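Local coordinates for protein aminopentol aminotransferase (Sphingopyxis macrogoltabida, PDB 6HBS) that transfers the amino group of the hydrolysed fumonisin aminopentol to pyruvate, using pyridoxal 5'-phosphate as cofactor, in fumonisin B1 degradation, at residues 109-114 / 274-279. Numbering follows the deposited sequence.
Sequences ADWAMF and KARDAA. With MG (magnesium ion), chain D.
Trp-111 and Arg-276 run past each other in opposite directions, the ring reaching toward helix 276-281 from strand 111-115, outermost within this chain in the large mixed sheet of this class-III aminotransferase. Gly-271 on the neighbouring strand pairs with both Asp-110 and Trp-111, which makes a classic beta bulge. The Trp-111 side chain leaves CA with CG flanked by N and C (chi1 56°), which turns the indole toward the start of the helix. Its NE1 lies 3.5 Å from Arg-276 CA and donates a hydrogen bond to Ser-272 O. The guanidinium is turned 69° from the indole plane, and Trp-111 CD1 lies over one face of the guanidinium, toward its rim. Arg-276 NH2 hydrogen-bonds to Asn-273 OD1 and to Arg-16 O of the second subunit, so the arginine also joins the dimer interface. At the far end of the indole, Ala-279 CB sits over one face of the six-membered ring, offset toward the rim, in a CH-pi contact 4.2 Å from the centroid. With an alanine at Trp-111, a gap would probably open beside Ala-279 and Ser-272 O would lose its indole donor. Pro-19 of the second subunit packs on Trp-111, Met-113 and Ala-279. The Met-113 chain runs extended from CA to SD (chi2 173°), and SD lies 4.1 Å from Ala-279 CB.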
loop_
_atom_site.group_PDB
_atom_site.type_symbol
_atom_site.label_atom_id
_atom_site.label_comp_id
_atom_site.label_asym_id
_atom_site.label_seq_id
_atom_site.Cartn_x
_atom_site.Cartn_y
_atom_site.Cartn_z
ATOM N N ALA A 109 6.804 -22.558 -2.391
ATOM C CA ALA A 109 7.504 -21.317 -2.747
ATOM C C ALA A 109 9.022 -21.483 -2.612
ATOM O O ALA A 109 9.483 -22.117 -1.665
ATOM C CB ALA A 109 7.023 -20.200 -1.859
ATOM N N ASP A 110 9.735 -20.812 -3.523
ATOM C CA ASP A 110 11.192 -20.670 -3.542
ATOM C C ASP A 110 11.623 -19.201 -3.369
ATOM O O ASP A 110 12.785 -18.954 -3.039
ATOM C CB ASP A 110 11.753 -21.258 -4.827
ATOM C CG ASP A 110 11.275 -22.685 -5.042
ATOM O OD1 ASP A 110 11.502 -23.490 -4.158
ATOM O OD2 ASP A 110 10.612 -22.935 -6.054
ATOM N N TRP A 111 10.698 -18.245 -3.570
ATOM C CA TRP A 111 11.031 -16.835 -3.440
ATOM C C TRP A 111 9.854 -16.038 -2.882
ATOM O O TRP A 111 8.716 -16.476 -2.937
ATOM C CB TRP A 111 11.538 -16.268 -4.773
ATOM C CG TRP A 111 10.610 -16.432 -5.939
ATOM C CD1 TRP A 111 10.699 -17.375 -6.920
ATOM C CD2 TRP A 111 9.442 -15.649 -6.236
ATOM N NE1 TRP A 111 9.695 -17.215 -7.830
ATOM C CE2 TRP A 111 8.899 -16.168 -7.439
ATOM C CE3 TRP A 111 8.822 -14.542 -5.646
ATOM C CZ2 TRP A 111 7.749 -15.647 -8.022
ATOM C CZ3 TRP A 111 7.675 -14.029 -6.225
ATOM C CH2 TRP A 111 7.155 -14.568 -7.405
ATOM N N ALA A 112 10.153 -14.832 -2.388
ATOM C CA ALA A 112 9.142 -13.900 -1.912
ATOM C C ALA A 112 9.392 -12.480 -2.446
ATOM O O ALA A 112 10.518 -12.068 -2.611
ATOM C CB ALA A 112 9.138 -13.922 -0.416
ATOM N N MET A 113 8.303 -11.731 -2.648
ATOM C CA MET A 113 8.335 -10.307 -2.861
ATOM C C MET A 113 7.390 -9.655 -1.840
ATOM O O MET A 113 6.324 -10.240 -1.531
ATOM C CB MET A 113 7.916 -9.957 -4.295
ATOM C CG MET A 113 8.860 -10.540 -5.338
ATOM S SD MET A 113 8.247 -10.304 -7.020
ATOM C CE MET A 113 8.568 -8.564 -7.279
ATOM N N PHE A 114 7.799 -8.498 -1.277
ATOM C CA PHE A 114 7.055 -7.813 -0.240
ATOM C C PHE A 114 6.543 -6.496 -0.793
ATOM O O PHE A 114 7.272 -5.793 -1.535
ATOM C CB PHE A 114 7.905 -7.643 1.029
ATOM C CG PHE A 114 8.323 -8.974 1.605
ATOM C CD1 PHE A 114 7.380 -9.822 2.156
ATOM C CD2 PHE A 114 9.630 -9.421 1.504
ATOM C CE1 PHE A 114 7.733 -11.087 2.595
ATOM C CE2 PHE A 114 9.973 -10.700 1.915
ATOM C CZ PHE A 114 9.025 -11.531 2.448
ATOM N N LYS A 274 9.515 -21.796 -11.010
ATOM C CA LYS A 274 8.966 -21.757 -12.373
ATOM C C LYS A 274 8.702 -20.301 -12.798
ATOM O O LYS A 274 8.901 -19.943 -13.975
ATOM C CB LYS A 274 7.701 -22.621 -12.393
ATOM C CG LYS A 274 6.772 -22.430 -13.578
ATOM C CD LYS A 274 5.885 -23.630 -13.821
ATOM C CE LYS A 274 4.582 -23.534 -13.068
ATOM N NZ LYS A 274 3.872 -24.839 -12.999
ATOM N N ALA A 275 8.252 -19.465 -11.845
ATOM C CA ALA A 275 7.793 -18.093 -12.105
ATOM C C ALA A 275 8.869 -17.030 -11.841
ATOM O O ALA A 275 8.562 -15.844 -11.957
ATOM C CB ALA A 275 6.590 -17.795 -11.242
ATOM N N ARG A 276 10.086 -17.439 -11.477
ATOM C CA ARG A 276 11.116 -16.530 -10.978
ATOM C C ARG A 276 11.528 -15.536 -12.072
ATOM O O ARG A 276 11.650 -14.321 -11.798
ATOM C CB ARG A 276 12.320 -17.315 -10.448
ATOM C CG ARG A 276 13.374 -16.444 -9.772
ATOM C CD ARG A 276 14.628 -17.203 -9.386
ATOM N NE ARG A 276 14.415 -18.099 -8.268
ATOM C CZ ARG A 276 14.621 -17.781 -6.995
ATOM N NH1 ARG A 276 15.048 -16.560 -6.682
ATOM N NH2 ARG A 276 14.351 -18.669 -6.047
ATOM N N ASP A 277 11.714 -16.014 -13.313
ATOM C CA ASP A 277 12.186 -15.128 -14.390
ATOM C C ASP A 277 11.174 -14.025 -14.668
ATOM O O ASP A 277 11.575 -12.889 -14.906
ATOM C CB ASP A 277 12.463 -15.849 -15.716
ATOM C CG ASP A 277 13.761 -16.632 -15.714
ATOM O OD1 ASP A 277 14.642 -16.328 -14.892
ATOM O OD2 ASP A 277 13.869 -17.558 -16.531
ATOM N N ALA A 278 9.879 -14.374 -14.683
ATOM C CA ALA A 278 8.840 -13.387 -14.945
ATOM C C ALA A 278 8.772 -12.358 -13.804
ATOM O O ALA A 278 8.495 -11.196 -14.015
ATOM C CB ALA A 278 7.512 -14.075 -15.124
ATOM N N ALA A 279 8.978 -12.826 -12.583
ATOM C CA ALA A 279 9.018 -11.956 -11.423
ATOM C C ALA A 279 10.132 -10.915 -11.574
ATOM O O ALA A 279 9.991 -9.778 -11.107
ATOM C CB ALA A 279 9.235 -12.772 -10.179
HETATM MG MG MG D . 9.423 -23.180 0.454
HETATM O O HOH W 1 9.163 -24.699 2.301
HETATM O O HOH W 2 11.822 -23.601 0.348
#